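Local coordinates for fructosyl amine: oxygen oxidoreductase (Aspergillus fumigatus, PDB 3DJE), which oxidatively deglycates fructosyl amino acids, using a bound FAD and passing the electrons on to molecular oxygen, at residues I305-E308 against A309-R312; P322-A325 against D326-F329; R126-Q129 against F130-A134; N70-L73 against A74-F78. One frame throughout, in Å; residues are numbered along the deposited sequence.

Interaction 1: I305-E308 against A309-R312; sequences IPKE and AETR
The carbonyl oxygen of Pro306 takes two amides from the next turn. Glu310 N reaches Pro306 O in the carbonyl plane at 3.1 Å, with an N-H...O angle of 162°, while Ala309 N comes closer, 2.9 Å from Pro306 O, but at a bend that leaves the bond weak. One residue on, Lys307 O accepts Thr311 N, and Glu308 O accepts Arg312 N.

In each of two charged pairs the side chains lie alongside one another. Glu308 has CG between its own N and carbonyl carbon (chi1 61°) and extends from there beside Arg312, so that Glu308 OE1 meets Arg312 NH1 in a 3.4 Å salt bridge with the carboxylate and guanidinium planes 60° apart. Both ends have further partners: Tyr284 OH bonds Glu308 OE2 and Arg312 NH2, and Asp279 pairs with Arg312 NE. Lys307 and Glu310 meet less closely. Lys307 NZ stays 4.2 Å from Glu310 OE1 and a water joins the two, while the other oxygen of Glu310 pairs with Arg314.

Ile305 CD1 packs at 3.9 Å on Ala309 CB, and both side chains lean on Thr237. This is the first turn of helix 307-320, with Pro306 at the N-cap position, Ile305 and Ala309 on strand 232-242, and the i to i+4 pair Glu308-Arg312 turned to strand 274-289.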
# COMPACT_ATOMS: atom_id res chain seq x y z
N ILE A 305 1.45 0.49 17.95
CA ILE A 305 2.73 0.22 17.32
C ILE A 305 3.76 -0.18 18.39
O ILE A 305 3.56 0.15 19.55
CB ILE A 305 3.24 1.43 16.49
CG1 ILE A 305 3.42 2.68 17.36
CG2 ILE A 305 2.27 1.71 15.32
CD1 ILE A 305 4.17 3.79 16.65
N PRO A 306 4.83 -0.89 17.99
CA PRO A 306 5.91 -1.19 18.96
C PRO A 306 6.49 0.08 19.56
O PRO A 306 6.58 1.11 18.88
CB PRO A 306 6.97 -1.88 18.09
CG PRO A 306 6.18 -2.49 16.96
CD PRO A 306 5.13 -1.46 16.66
N LYS A 307 6.90 0.02 20.83
CA LYS A 307 7.50 1.19 21.47
C LYS A 307 8.73 1.69 20.73
O LYS A 307 8.96 2.90 20.66
CB LYS A 307 7.79 0.92 22.95
CG LYS A 307 6.54 0.89 23.82
CD LYS A 307 6.20 2.25 24.41
CE LYS A 307 6.92 2.47 25.75
NZ LYS A 307 6.52 3.73 26.43
N GLU A 308 9.52 0.78 20.15
CA GLU A 308 10.70 1.17 19.38
C GLU A 308 10.30 2.03 18.17
O GLU A 308 11.02 2.97 17.80
CB GLU A 308 11.53 -0.04 18.97
CG GLU A 308 10.81 -1.04 18.09
CD GLU A 308 11.74 -2.00 17.38
OE1 GLU A 308 12.97 -1.73 17.33
OE2 GLU A 308 11.23 -3.02 16.88
N ALA A 309 9.13 1.72 17.59
CA ALA A 309 8.58 2.51 16.48
C ALA A 309 8.17 3.91 16.92
O ALA A 309 8.47 4.89 16.24
CB ALA A 309 7.42 1.77 15.80
N GLU A 310 7.51 4.00 18.07
CA GLU A 310 7.25 5.30 18.68
C GLU A 310 8.54 6.12 18.85
O GLU A 310 8.55 7.31 18.55
CB GLU A 310 6.58 5.15 20.04
CG GLU A 310 6.48 6.47 20.80
CD GLU A 310 5.65 6.36 22.08
OE1 GLU A 310 5.56 5.25 22.64
OE2 GLU A 310 5.10 7.39 22.53
N THR A 311 9.60 5.50 19.34
CA THR A 311 10.88 6.20 19.52
C THR A 311 11.40 6.75 18.18
O THR A 311 11.85 7.90 18.11
CB THR A 311 11.92 5.27 20.19
OG1 THR A 311 11.38 4.86 21.45
CG2 THR A 311 13.24 5.98 20.43
N ARG A 312 11.28 5.95 17.12
CA ARG A 312 11.71 6.39 15.79
C ARG A 312 10.85 7.54 15.27
O ARG A 312 11.38 8.47 14.67
CB ARG A 312 11.72 5.24 14.80
CG ARG A 312 12.74 4.15 15.10
CD ARG A 312 12.81 3.14 13.98
NE ARG A 312 11.53 2.42 13.80
CZ ARG A 312 11.29 1.19 14.25
NH1 ARG A 312 12.22 0.50 14.92
NH2 ARG A 312 10.11 0.64 14.04
O HOH W 1 4.04 4.64 25.15

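Interaction 2: P322-A325 against D326-F329; sequences PQLA and DRPF
Arg327 lays its guanidinium across Leu324, and this pair carries the contact. Leu324 CD2 sits over the centre of one face of the flat group, 3.5 Å from Arg327 CZ, so the planar cation rests on a methyl group. Arg327 CG lies 3.3 Å from Leu324 O, and the bend at the second torsion (chi2 -77°) turns the rest of the chain back over the leucine. Leu324 also packs on Leu243.

The same two residues are tied through the backbone. Arg327 N donates to Leu324 O at 3.1 Å, approaching from well above the carbonyl plane, 57° out of it.

Asp326, the third main contributor, is exposed and touches chiefly the peptide before it, through its CB and carboxylate. Its amide is met by a water, 2.8 Å from Asp326 N, which in turn donates to Gln323 O. A second water also donates to Gln323 O and accepts from Arg327 NH2, lying in the guanidinium plane at its edge. Two waters therefore serve one carbonyl oxygen and link Gln323, just before the turn, to the amide of Asp326 and to the guanidinium of Arg327. Arg327 NH2 also forms a salt bridge with Glu247, which together with the water should fix how the guanidinium is rotated.

Arg314 of helix 307-320 bonds the carbonyls of Ala325 and Arg327. The arrangement is a type I beta turn, Leu324 to Arg327, in the loop that leads from that helix into strand 331-339.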
# COMPACT_ATOMS: atom_id res chain seq x y z
N PRO A 322 9.98 19.76 15.77
CA PRO A 322 10.30 19.43 17.17
C PRO A 322 9.25 19.91 18.17
O PRO A 322 9.12 19.33 19.26
CB PRO A 322 11.66 20.11 17.40
CG PRO A 322 11.76 21.15 16.34
CD PRO A 322 11.00 20.62 15.15
N GLN A 323 8.49 20.94 17.79
CA GLN A 323 7.38 21.44 18.63
C GLN A 323 6.27 20.39 18.86
O GLN A 323 5.48 20.48 19.81
CB GLN A 323 6.82 22.75 18.06
CG GLN A 323 5.94 22.62 16.79
CD GLN A 323 6.72 22.50 15.49
OE1 GLN A 323 7.95 22.40 15.48
NE2 GLN A 323 6.00 22.48 14.37
N LEU A 324 6.24 19.38 17.99
CA LEU A 324 5.24 18.31 18.07
C LEU A 324 5.79 17.01 18.63
O LEU A 324 5.03 16.06 18.83
CB LEU A 324 4.62 18.06 16.68
CG LEU A 324 3.88 19.23 16.01
CD1 LEU A 324 3.21 18.77 14.71
CD2 LEU A 324 2.83 19.81 16.98
N ALA A 325 7.09 16.96 18.90
CA ALA A 325 7.78 15.68 19.13
C ALA A 325 7.35 14.95 20.41
O ALA A 325 7.54 13.73 20.52
CB ALA A 325 9.30 15.87 19.09
N ASP A 326 6.77 15.68 21.35
CA ASP A 326 6.36 15.12 22.63
C ASP A 326 4.84 15.01 22.77
O ASP A 326 4.34 14.58 23.81
CB ASP A 326 6.94 15.93 23.79
CG ASP A 326 8.46 15.81 23.88
OD1 ASP A 326 9.00 14.71 23.64
OD2 ASP A 326 9.11 16.83 24.20
N ARG A 327 4.11 15.38 21.72
CA ARG A 327 2.65 15.28 21.71
C ARG A 327 2.18 13.82 21.80
O ARG A 327 2.76 12.94 21.16
CB ARG A 327 2.07 15.91 20.44
CG ARG A 327 2.37 17.39 20.26
CD ARG A 327 1.51 18.28 21.14
NE ARG A 327 1.72 19.68 20.77
CZ ARG A 327 0.95 20.37 19.93
NH1 ARG A 327 -0.10 19.81 19.36
NH2 ARG A 327 1.24 21.64 19.67
N PRO A 328 1.13 13.57 22.60
CA PRO A 328 0.58 12.22 22.61
C PRO A 328 0.00 11.87 21.24
O PRO A 328 -0.50 12.75 20.54
CB PRO A 328 -0.55 12.31 23.64
CG PRO A 328 -0.93 13.75 23.67
CD PRO A 328 0.39 14.47 23.50
N PHE A 329 0.11 10.60 20.87
CA PHE A 329 -0.54 10.10 19.64
C PHE A 329 -2.04 9.97 19.84
O PHE A 329 -2.49 9.53 20.91
CB PHE A 329 0.04 8.75 19.23
CG PHE A 329 1.52 8.74 19.01
CD1 PHE A 329 2.19 9.87 18.53
CD2 PHE A 329 2.26 7.58 19.24
CE1 PHE A 329 3.57 9.85 18.32
CE2 PHE A 329 3.63 7.54 19.02
CZ PHE A 329 4.30 8.68 18.56
O HOH W 2 5.75 18.29 21.65
O HOH W 3 3.85 22.76 20.39

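Interaction 3: R126-Q129 against F130-A134; sequences RPEQ and FRKLA
Pro127 O receives Arg131 N at 3.1 Å and a weak bond from Phe130 N. With Lys132 N on Glu128 O, these bonds define the short helix 127-131, which has Arg126 at the N-cap position and runs straight into a type I turn, Arg131 to Ala134.

Side chains gather at the start of the helix. Gln129 reaches back so that its OE1 accepts the amide of the N-cap residue, Arg126 N, in the plane of its own side-chain amide at 2.9 Å; OE1 takes Thr125 N as well. Arg126 NE meets Glu128 OE2 at 3.1 Å in a salt bridge that uses the anti lone pair of the carboxylate, and Gln129 CD lies over one face of the same guanidinium.

Arg131 extends back along the helix and sets a face of its guanidinium over Pro127 CB, which is 3.8 Å from Arg131 NH2; Gly141 and Asp142 take its N-H groups. Lys132 drapes its aliphatic chain over the carbonyl of Glu128. Phe130, buried, packs on Leu97 and Leu124 and meets the ring of Phe143, and at the edge of the Phe130 ring CD2 stands 3.3 Å from Arg126 O.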
# COMPACT_ATOMS: atom_id res chain seq x y z
N ARG A 126 20.66 22.49 2.42
CA ARG A 126 20.84 23.29 3.65
C ARG A 126 19.56 23.29 4.48
O ARG A 126 18.47 23.38 3.92
CB ARG A 126 21.20 24.74 3.31
CG ARG A 126 22.48 24.92 2.50
CD ARG A 126 22.81 26.39 2.29
NE ARG A 126 21.71 27.17 1.71
CZ ARG A 126 21.39 27.21 0.42
NH1 ARG A 126 22.08 26.51 -0.48
NH2 ARG A 126 20.37 27.96 0.02
N PRO A 127 19.68 23.19 5.83
CA PRO A 127 18.50 23.19 6.72
C PRO A 127 17.48 24.30 6.43
O PRO A 127 16.28 24.03 6.39
CB PRO A 127 19.11 23.32 8.12
CG PRO A 127 20.45 22.67 7.99
CD PRO A 127 20.93 23.02 6.59
N GLU A 128 17.94 25.54 6.19
CA GLU A 128 17.02 26.65 5.89
C GLU A 128 16.13 26.39 4.67
O GLU A 128 15.00 26.87 4.60
CB GLU A 128 17.79 27.97 5.71
CG GLU A 128 18.72 27.99 4.49
CD GLU A 128 19.45 29.31 4.30
OE1 GLU A 128 19.02 30.33 4.88
OE2 GLU A 128 20.46 29.32 3.55
N GLN A 129 16.63 25.61 3.71
CA GLN A 129 15.86 25.31 2.50
C GLN A 129 14.68 24.41 2.84
O GLN A 129 13.60 24.54 2.27
CB GLN A 129 16.73 24.64 1.45
CG GLN A 129 17.76 25.54 0.79
CD GLN A 129 18.58 24.74 -0.20
OE1 GLN A 129 19.35 23.87 0.19
NE2 GLN A 129 18.40 25.01 -1.49
N PHE A 130 14.91 23.48 3.77
CA PHE A 130 13.86 22.56 4.20
C PHE A 130 12.81 23.32 5.00
O PHE A 130 11.61 23.09 4.81
CB PHE A 130 14.45 21.43 5.04
CG PHE A 130 15.29 20.47 4.23
CD1 PHE A 130 14.70 19.36 3.61
CD2 PHE A 130 16.66 20.68 4.07
CE1 PHE A 130 15.47 18.47 2.84
CE2 PHE A 130 17.43 19.79 3.32
CZ PHE A 130 16.83 18.68 2.69
N ARG A 131 13.25 24.22 5.86
CA ARG A 131 12.31 24.98 6.70
C ARG A 131 11.38 25.83 5.86
O ARG A 131 10.22 26.04 6.23
CB ARG A 131 13.04 25.88 7.70
CG ARG A 131 13.81 25.11 8.73
CD ARG A 131 14.18 26.00 9.90
NE ARG A 131 15.32 25.41 10.59
CZ ARG A 131 16.59 25.78 10.41
NH1 ARG A 131 16.90 26.79 9.60
NH2 ARG A 131 17.54 25.14 11.07
N LYS A 132 11.88 26.32 4.72
CA LYS A 132 11.12 27.21 3.85
C LYS A 132 10.06 26.48 3.02
O LYS A 132 9.33 27.11 2.25
CB LYS A 132 12.07 27.99 2.92
CG LYS A 132 12.78 29.17 3.60
CD LYS A 132 14.04 29.58 2.84
CE LYS A 132 14.83 30.69 3.57
NZ LYS A 132 14.45 32.07 3.13
N LEU A 133 9.98 25.15 3.17
CA LEU A 133 8.94 24.39 2.46
C LEU A 133 7.55 24.58 3.07
O LEU A 133 6.54 24.15 2.50
CB LEU A 133 9.29 22.89 2.43
CG LEU A 133 10.53 22.50 1.61
CD1 LEU A 133 10.82 21.01 1.78
CD2 LEU A 133 10.37 22.87 0.14
N ALA A 134 7.51 25.21 4.24
CA ALA A 134 6.27 25.46 4.96
C ALA A 134 6.34 26.83 5.61
O ALA A 134 7.44 27.38 5.76
CB ALA A 134 6.04 24.39 6.01

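Interaction 4: N70-L73 against A74-F78; sequences NEIL and AEEAF
Ala74 N bonds Asn70 O at 2.9 Å, and on the same turn Ala74 CB packs 3.3 Å from that oxygen. This is the close-set part of the contact: the bond repeats from Glu75 N to Glu71 O, from Glu76 N to Ile72 O and from Ala77 N to Leu73 O, in the regular i to i+4 ladder of helix 64-83. Asn70, Leu73 and Ala77 are buried here. Ala77 lies against Tyr369 and Ser372, with its side chain about 5 Å from that of the FAD-binding Lys368. Asn70 gives its OD1 to Arg365, a residue of the substrate pocket, while its ND2 bonds Glu66 O and Glu344.

The side of Glu75 and Glu76 is more exposed. Glu75 has CG anti to its backbone N (chi1 -158°) and bends at the next torsion, bringing Glu75 OE1 to 3.0 Å from a water that also donates to Ile72 O. That carbonyl thus accepts both the helix amide and the water. Glu76 runs over Ile72 O, and Glu76 OE1 reaches the edge of the buried part, 3.7 Å from Leu73 CD2, a carboxylate beside a methyl group.

The backbone bonds hold the turn. Among the polar side chains Glu75 has a water and Glu71 has Arg114, while Asn70 turns to Arg365, as a second-shell residue that is likely to position that arginine for the ligand.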
# COMPACT_ATOMS: atom_id res chain seq x y z
N ASN A 70 7.15 0.01 -15.25
CA ASN A 70 6.62 0.77 -14.12
C ASN A 70 6.13 2.16 -14.52
O ASN A 70 5.14 2.66 -13.97
CB ASN A 70 7.62 0.79 -12.97
CG ASN A 70 7.54 -0.48 -12.14
OD1 ASN A 70 6.72 -0.58 -11.23
ND2 ASN A 70 8.35 -1.48 -12.50
N GLU A 71 6.78 2.75 -15.52
CA GLU A 71 6.32 4.04 -16.07
C GLU A 71 4.94 3.93 -16.72
O GLU A 71 4.10 4.83 -16.55
CB GLU A 71 7.33 4.57 -17.08
CG GLU A 71 8.56 5.19 -16.43
CD GLU A 71 9.58 5.71 -17.44
OE1 GLU A 71 9.65 5.18 -18.58
OE2 GLU A 71 10.31 6.64 -17.08
N ILE A 72 4.72 2.85 -17.46
CA ILE A 72 3.45 2.58 -18.12
C ILE A 72 2.34 2.48 -17.07
O ILE A 72 1.30 3.12 -17.19
CB ILE A 72 3.50 1.31 -18.98
CG1 ILE A 72 4.43 1.53 -20.17
CG2 ILE A 72 2.10 0.88 -19.45
CD1 ILE A 72 4.71 0.26 -20.99
N LEU A 73 2.60 1.70 -16.02
CA LEU A 73 1.57 1.47 -14.99
C LEU A 73 1.34 2.72 -14.16
O LEU A 73 0.20 3.02 -13.77
CB LEU A 73 1.95 0.28 -14.10
CG LEU A 73 2.07 -1.07 -14.81
CD1 LEU A 73 2.33 -2.18 -13.79
CD2 LEU A 73 0.84 -1.40 -15.67
N ALA A 74 2.40 3.47 -13.88
CA ALA A 74 2.28 4.72 -13.12
C ALA A 74 1.52 5.78 -13.91
O ALA A 74 0.71 6.50 -13.34
CB ALA A 74 3.64 5.25 -12.70
N GLU A 75 1.79 5.88 -15.21
CA GLU A 75 1.08 6.86 -16.04
C GLU A 75 -0.44 6.59 -16.02
O GLU A 75 -1.24 7.52 -15.89
CB GLU A 75 1.65 6.91 -17.46
CG GLU A 75 1.36 8.21 -18.20
CD GLU A 75 0.06 8.19 -18.98
OE1 GLU A 75 -0.57 7.11 -19.08
OE2 GLU A 75 -0.34 9.26 -19.50
N GLU A 76 -0.82 5.31 -16.11
CA GLU A 76 -2.24 4.93 -16.06
C GLU A 76 -2.87 5.32 -14.73
O GLU A 76 -4.03 5.77 -14.69
CB GLU A 76 -2.42 3.43 -16.32
CG GLU A 76 -2.18 3.04 -17.77
CD GLU A 76 -2.04 1.54 -18.01
OE1 GLU A 76 -1.77 0.77 -17.05
OE2 GLU A 76 -2.16 1.13 -19.19
N ALA A 77 -2.12 5.14 -13.64
CA ALA A 77 -2.64 5.49 -12.32
C ALA A 77 -2.81 6.99 -12.20
O ALA A 77 -3.84 7.46 -11.73
CB ALA A 77 -1.70 4.96 -11.21
N PHE A 78 -1.80 7.75 -12.63
CA PHE A 78 -1.87 9.21 -12.56
C PHE A 78 -2.98 9.78 -13.41
O PHE A 78 -3.65 10.74 -13.00
CB PHE A 78 -0.54 9.86 -12.95
CG PHE A 78 0.28 10.30 -11.77
CD1 PHE A 78 1.31 9.49 -11.30
CD2 PHE A 78 0.03 11.52 -11.15
CE1 PHE A 78 2.10 9.89 -10.22
CE2 PHE A 78 0.81 11.95 -10.06
CZ PHE A 78 1.84 11.13 -9.59
O HOH W 4 0.40 4.33 -19.61

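Each is a local contact within its own continuous run of chain. Interactions 1, 3 and 4 are helical turns, while interaction 2 is a bend in a loop. Interactions 1, 2 and 4 are partly buried, and each has water bridging its segments. Interactions 1 and 2 bracket helix 307-320 and touch, Glu310 CG lying 3.5 Å from Phe329 CE2; Arg314, between them, bonds to both. Interaction 3 lies at the surface, about 8 Å from interaction 2 at the nearest atoms, and is rich in charged side chains, with Phe130 its buried residue. Interaction 4, across the chain's centre from interaction 1, is nearest the cofactor and has an Asn in the second shell of the substrate site.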